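Local coordinates for B-type Cna protein (Enterococcus faecium, PDB 6FWY), which is of unknown function but carries a thioester domain, and as an LPXTG-anchored surface protein may attach covalently to host molecules, at residues 101-113 with 136-149. Residues are numbered along the deposited sequence; the frame is centred on the assembly and turned at random.
Sequences EAWYATQLVSWVL and RVKKAFEKIYDYAK
Glu101 reaches across to Arg136 at one end of a packed pair of helices, and its side chain makes contact along its whole length. Glu101 CB and CG both lie 3.8 Å from Val137 CG2. The chain then runs on extended (chi2 170°) to a carboxylate nearly coplanar with the guanidinium, which grips it side-on: Arg136 NE donates to Glu101 OE1 at 2.9 Å, and Arg136 NH2 to Glu101 OE2 at 3.1 Å. Both bonds are nearly straight and use the syn lone pairs; the paired grip fixes the carboxylate's rotation, while OE1 also accepts from Gly97 N.

Beyond this salt bridge the interface is largely apolar and meshes knobs into holes. Ala105 sits among Val137, Ala140, Phe141 and Ile144, its CB 3.6 Å from Ala140 CB; two facing alanines are consistent with the segment axes coming within 8.4 Å at a crossing angle of -49°. In return Phe141 enters the hole formed by Ala105, Leu108, Val109 and Val112, with Phe141 CD1 3.6 Å from Leu108 CG. Farther along, Val112 CG1 packs 3.6 Å from Tyr145 CE1.

The pair joins helices 99-113 and 131-150 of the thioester domain. Helix 99-113 lies between its partner and strands 32-44 and 49-52, where Gln107 and Ser110 hydrogen-bond to Cys52 N and O, respectively; helix 76-84 flanks both, with Met81 packing on Val109 and Glu77 salt-bridged to Lys149.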
loop_
_atom_site.group_PDB
_atom_site.type_symbol
_atom_site.label_atom_id
_atom_site.label_comp_id
_atom_site.label_asym_id
_atom_site.label_seq_id
_atom_site.Cartn_x
_atom_site.Cartn_y
_atom_site.Cartn_z
ATOM N N GLU A 101 0.210 -10.499 22.585
ATOM C CA GLU A 101 -0.067 -9.134 23.049
ATOM C C GLU A 101 0.096 -8.105 21.926
ATOM O O GLU A 101 -0.717 -7.195 21.807
ATOM C CB GLU A 101 0.843 -8.748 24.226
ATOM C CG GLU A 101 0.514 -9.455 25.535
ATOM C CD GLU A 101 1.538 -9.257 26.636
ATOM O OE1 GLU A 101 2.350 -8.293 26.571
ATOM O OE2 GLU A 101 1.520 -10.068 27.588
ATOM N N ALA A 102 1.153 -8.252 21.125
ATOM C CA ALA A 102 1.407 -7.332 20.000
ATOM C C ALA A 102 0.300 -7.433 18.951
ATOM O O ALA A 102 -0.243 -6.426 18.514
ATOM C CB ALA A 102 2.778 -7.590 19.383
ATOM N N TRP A 103 -0.042 -8.656 18.569
ATOM C CA TRP A 103 -1.150 -8.883 17.649
ATOM C C TRP A 103 -2.478 -8.314 18.178
ATOM O O TRP A 103 -3.190 -7.627 17.441
ATOM C CB TRP A 103 -1.307 -10.371 17.341
ATOM C CG TRP A 103 -2.676 -10.723 16.821
ATOM C CD1 TRP A 103 -3.223 -10.382 15.620
ATOM C CD2 TRP A 103 -3.668 -11.463 17.515
ATOM N NE1 TRP A 103 -4.498 -10.871 15.524
ATOM C CE2 TRP A 103 -4.801 -11.539 16.675
ATOM C CE3 TRP A 103 -3.721 -12.056 18.785
ATOM C CZ2 TRP A 103 -5.977 -12.204 17.050
ATOM C CZ3 TRP A 103 -4.884 -12.713 19.163
ATOM C CH2 TRP A 103 -5.997 -12.787 18.294
ATOM N N TYR A 104 -2.812 -8.590 19.438
ATOM C CA TYR A 104 -4.086 -8.118 20.001
ATOM C C TYR A 104 -4.152 -6.597 20.067
ATOM O O TYR A 104 -5.199 -5.994 19.778
ATOM C CB TYR A 104 -4.344 -8.726 21.383
ATOM C CG TYR A 104 -5.726 -8.436 21.912
ATOM C CD1 TYR A 104 -6.817 -9.215 21.535
ATOM C CD2 TYR A 104 -5.939 -7.389 22.792
ATOM C CE1 TYR A 104 -8.097 -8.951 22.023
ATOM C CE2 TYR A 104 -7.210 -7.122 23.290
ATOM C CZ TYR A 104 -8.277 -7.906 22.898
ATOM O OH TYR A 104 -9.521 -7.649 23.391
ATOM N N ALA A 105 -3.045 -5.977 20.472
ATOM C CA ALA A 105 -2.907 -4.511 20.454
ATOM C C ALA A 105 -3.229 -3.951 19.089
ATOM O O ALA A 105 -3.919 -2.950 18.986
ATOM C CB ALA A 105 -1.495 -4.091 20.849
ATOM N N THR A 106 -2.750 -4.616 18.047
ATOM C CA THR A 106 -3.016 -4.179 16.689
ATOM C C THR A 106 -4.502 -4.386 16.341
ATOM O O THR A 106 -5.115 -3.513 15.742
ATOM C CB THR A 106 -2.068 -4.863 15.664
ATOM O OG1 THR A 106 -0.722 -4.835 16.148
ATOM C CG2 THR A 106 -2.102 -4.156 14.354
ATOM N N GLN A 107 -5.072 -5.519 16.728
ATOM C CA GLN A 107 -6.503 -5.786 16.507
ATOM C C GLN A 107 -7.385 -4.756 17.244
ATOM O O GLN A 107 -8.451 -4.380 16.758
ATOM C CB GLN A 107 -6.854 -7.223 16.934
ATOM C CG GLN A 107 -8.335 -7.612 16.876
ATOM C CD GLN A 107 -8.924 -7.447 15.487
ATOM O OE1 GLN A 107 -8.658 -8.240 14.600
ATOM N NE2 GLN A 107 -9.727 -6.410 15.299
ATOM N N LEU A 108 -6.927 -4.313 18.411
ATOM C CA LEU A 108 -7.647 -3.296 19.170
ATOM C C LEU A 108 -7.701 -1.980 18.374
ATOM O O LEU A 108 -8.755 -1.389 18.225
ATOM C CB LEU A 108 -6.987 -3.127 20.542
ATOM C CG LEU A 108 -7.683 -2.307 21.621
ATOM C CD1 LEU A 108 -9.134 -2.740 21.874
ATOM C CD2 LEU A 108 -6.828 -2.466 22.872
ATOM N N VAL A 109 -6.565 -1.574 17.803
ATOM C CA VAL A 109 -6.504 -0.445 16.858
ATOM C C VAL A 109 -7.479 -0.644 15.685
ATOM O O VAL A 109 -8.262 0.254 15.368
ATOM C CB VAL A 109 -5.072 -0.210 16.313
ATOM C CG1 VAL A 109 -5.055 0.836 15.196
ATOM C CG2 VAL A 109 -4.169 0.216 17.447
ATOM N N SER A 110 -7.443 -1.808 15.064
ATOM C CA SER A 110 -8.380 -2.108 13.980
ATOM C C SER A 110 -9.860 -1.889 14.371
ATOM O O SER A 110 -10.617 -1.273 13.629
ATOM C CB SER A 110 -8.183 -3.542 13.478
ATOM O OG SER A 110 -8.999 -3.799 12.354
ATOM N N TRP A 111 -10.248 -2.400 15.535
ATOM C CA TRP A 111 -11.627 -2.272 16.010
ATOM C C TRP A 111 -12.033 -0.804 16.202
ATOM O O TRP A 111 -13.118 -0.409 15.816
ATOM C CB TRP A 111 -11.845 -3.052 17.309
ATOM C CG TRP A 111 -12.032 -4.555 17.162
ATOM C CD1 TRP A 111 -12.667 -5.221 16.138
ATOM C CD2 TRP A 111 -11.629 -5.560 18.092
ATOM N NE1 TRP A 111 -12.686 -6.555 16.388
ATOM C CE2 TRP A 111 -12.050 -6.802 17.569
ATOM C CE3 TRP A 111 -10.945 -5.537 19.306
ATOM C CZ2 TRP A 111 -11.798 -8.015 18.221
ATOM C CZ3 TRP A 111 -10.719 -6.734 19.969
ATOM C CH2 TRP A 111 -11.131 -7.951 19.428
ATOM N N VAL A 112 -11.132 -0.016 16.783
ATOM C CA VAL A 112 -11.355 1.414 17.011
ATOM C C VAL A 112 -11.417 2.175 15.692
ATOM O O VAL A 112 -12.345 2.925 15.462
ATOM C CB VAL A 112 -10.279 2.000 17.943
ATOM C CG1 VAL A 112 -10.408 3.523 18.063
ATOM C CG2 VAL A 112 -10.395 1.358 19.323
ATOM N N LEU A 113 -10.456 1.946 14.803
ATOM C CA LEU A 113 -10.455 2.586 13.475
ATOM C C LEU A 113 -11.700 2.273 12.671
ATOM O O LEU A 113 -12.189 3.122 11.954
ATOM C CB LEU A 113 -9.202 2.204 12.654
ATOM C CG LEU A 113 -7.825 2.689 13.119
ATOM C CD1 LEU A 113 -6.753 2.259 12.116
ATOM C CD2 LEU A 113 -7.802 4.204 13.280
ATOM N N ARG A 136 1.107 -3.518 29.087
ATOM C CA ARG A 136 1.926 -3.687 27.875
ATOM C C ARG A 136 1.059 -3.573 26.617
ATOM O O ARG A 136 1.419 -2.879 25.671
ATOM C CB ARG A 136 2.666 -5.026 27.894
ATOM C CG ARG A 136 3.827 -5.071 28.871
ATOM C CD ARG A 136 4.705 -6.283 28.641
ATOM N NE ARG A 136 3.976 -7.534 28.856
ATOM C CZ ARG A 136 3.925 -8.219 30.004
ATOM N NH1 ARG A 136 4.549 -7.790 31.094
ATOM N NH2 ARG A 136 3.216 -9.349 30.064
ATOM N N VAL A 137 -0.106 -4.220 26.640
ATOM C CA VAL A 137 -1.071 -4.090 25.543
ATOM C C VAL A 137 -1.520 -2.632 25.332
ATOM O O VAL A 137 -1.550 -2.143 24.189
ATOM C CB VAL A 137 -2.284 -5.037 25.728
ATOM C CG1 VAL A 137 -3.382 -4.751 24.713
ATOM C CG2 VAL A 137 -1.835 -6.476 25.612
ATOM N N LYS A 138 -1.835 -1.943 26.434
ATOM C CA LYS A 138 -2.202 -0.526 26.381
ATOM C C LYS A 138 -1.096 0.356 25.759
ATOM O O LYS A 138 -1.369 1.211 24.923
ATOM C CB LYS A 138 -2.526 -0.023 27.787
ATOM C CG LYS A 138 -3.100 1.373 27.821
ATOM C CD LYS A 138 -3.575 1.771 29.214
ATOM C CE LYS A 138 -4.275 3.105 29.111
ATOM N NZ LYS A 138 -4.385 3.769 30.432
ATOM N N LYS A 139 0.134 0.143 26.205
ATOM C CA LYS A 139 1.306 0.844 25.680
ATOM C C LYS A 139 1.474 0.591 24.166
ATOM O O LYS A 139 1.622 1.538 23.392
ATOM C CB LYS A 139 2.555 0.402 26.459
ATOM C CG LYS A 139 3.790 1.263 26.231
ATOM C CD LYS A 139 5.052 0.594 26.755
ATOM C CE LYS A 139 6.302 1.331 26.325
ATOM N NZ LYS A 139 7.015 1.927 27.484
ATOM N N ALA A 140 1.415 -0.673 23.759
ATOM C CA ALA A 140 1.454 -1.038 22.330
ATOM C C ALA A 140 0.321 -0.420 21.518
ATOM O O ALA A 140 0.574 0.149 20.452
ATOM C CB ALA A 140 1.455 -2.556 22.152
ATOM N N PHE A 141 -0.909 -0.530 22.031
ATOM C CA PHE A 141 -2.096 0.112 21.424
ATOM C C PHE A 141 -1.881 1.602 21.159
ATOM O O PHE A 141 -2.088 2.075 20.041
ATOM C CB PHE A 141 -3.348 -0.055 22.319
ATOM C CG PHE A 141 -4.517 0.787 21.876
ATOM C CD1 PHE A 141 -5.367 0.335 20.890
ATOM C CD2 PHE A 141 -4.731 2.045 22.412
ATOM C CE1 PHE A 141 -6.419 1.116 20.437
ATOM C CE2 PHE A 141 -5.774 2.847 21.954
ATOM C CZ PHE A 141 -6.633 2.386 20.980
ATOM N N GLU A 142 -1.480 2.334 22.196
ATOM C CA GLU A 142 -1.286 3.780 22.097
ATOM C C GLU A 142 -0.215 4.182 21.088
ATOM O O GLU A 142 -0.357 5.180 20.384
ATOM C CB GLU A 142 -0.965 4.371 23.472
ATOM C CG GLU A 142 -2.167 4.337 24.386
ATOM C CD GLU A 142 -1.859 4.693 25.831
ATOM O OE1 GLU A 142 -0.693 5.008 26.191
ATOM O OE2 GLU A 142 -2.812 4.668 26.636
ATOM N N LYS A 143 0.863 3.411 21.036
ATOM C CA LYS A 143 1.886 3.632 20.019
ATOM C C LYS A 143 1.278 3.454 18.625
ATOM O O LYS A 143 1.370 4.339 17.797
ATOM C CB LYS A 143 3.065 2.677 20.211
ATOM C CG LYS A 143 4.252 3.001 19.306
ATOM C CD LYS A 143 5.501 2.231 19.694
ATOM C CE LYS A 143 6.385 1.883 18.480
ATOM N NZ LYS A 143 7.345 2.957 18.141
ATOM N N ILE A 144 0.647 2.314 18.386
ATOM C CA ILE A 144 0.128 1.981 17.049
ATOM C C ILE A 144 -0.983 2.960 16.651
ATOM O O ILE A 144 -0.995 3.470 15.528
ATOM C CB ILE A 144 -0.361 0.512 16.962
ATOM C CG1 ILE A 144 0.794 -0.470 17.248
ATOM C CG2 ILE A 144 -0.940 0.193 15.585
ATOM C CD1 ILE A 144 0.300 -1.859 17.673
ATOM N N TYR A 145 -1.904 3.229 17.575
ATOM C CA TYR A 145 -3.039 4.115 17.312
ATOM C C TYR A 145 -2.568 5.537 16.983
ATOM O O TYR A 145 -2.995 6.124 15.993
ATOM C CB TYR A 145 -3.979 4.113 18.512
ATOM C CG TYR A 145 -5.256 4.873 18.332
ATOM C CD1 TYR A 145 -6.158 4.511 17.358
ATOM C CD2 TYR A 145 -5.580 5.944 19.159
ATOM C CE1 TYR A 145 -7.356 5.197 17.185
ATOM C CE2 TYR A 145 -6.785 6.627 19.017
ATOM C CZ TYR A 145 -7.659 6.248 18.008
ATOM O OH TYR A 145 -8.852 6.899 17.817
ATOM N N ASP A 146 -1.666 6.073 17.802
ATOM C CA ASP A 146 -1.094 7.391 17.553
ATOM C C ASP A 146 -0.499 7.490 16.139
ATOM O O ASP A 146 -0.743 8.457 15.428
ATOM C CB ASP A 146 -0.034 7.717 18.606
ATOM C CG ASP A 146 0.487 9.160 18.502
ATOM O OD1 ASP A 146 -0.297 10.073 18.138
ATOM O OD2 ASP A 146 1.699 9.402 18.732
ATOM N N TYR A 147 0.252 6.465 15.736
ATOM C CA TYR A 147 0.833 6.424 14.404
ATOM C C TYR A 147 -0.255 6.333 13.311
ATOM O O TYR A 147 -0.209 7.060 12.325
ATOM C CB TYR A 147 1.843 5.278 14.290
ATOM C CG TYR A 147 2.465 5.174 12.918
ATOM C CD1 TYR A 147 3.296 6.187 12.433
ATOM C CD2 TYR A 147 2.205 4.080 12.094
ATOM C CE1 TYR A 147 3.861 6.109 11.177
ATOM C CE2 TYR A 147 2.764 4.002 10.830
ATOM C CZ TYR A 147 3.593 5.010 10.379
ATOM O OH TYR A 147 4.136 4.922 9.125
ATOM N N ALA A 148 -1.246 5.469 13.507
ATOM C CA ALA A 148 -2.352 5.328 12.557
ATOM C C ALA A 148 -3.154 6.622 12.351
ATOM O O ALA A 148 -3.426 6.997 11.213
ATOM C CB ALA A 148 -3.262 4.199 12.977
ATOM N N LYS A 149 -3.498 7.298 13.442
ATOM C CA LYS A 149 -4.227 8.569 13.393
ATOM C C LYS A 149 -3.362 9.722 12.906
ATOM O O LYS A 149 -3.796 10.505 12.067
ATOM C CB LYS A 149 -4.764 8.971 14.784
ATOM C CG LYS A 149 -5.726 7.983 15.468
ATOM C CD LYS A 149 -6.972 7.713 14.645
ATOM C CE LYS A 149 -7.902 8.895 14.583
ATOM N NZ LYS A 149 -8.898 8.671 13.494
#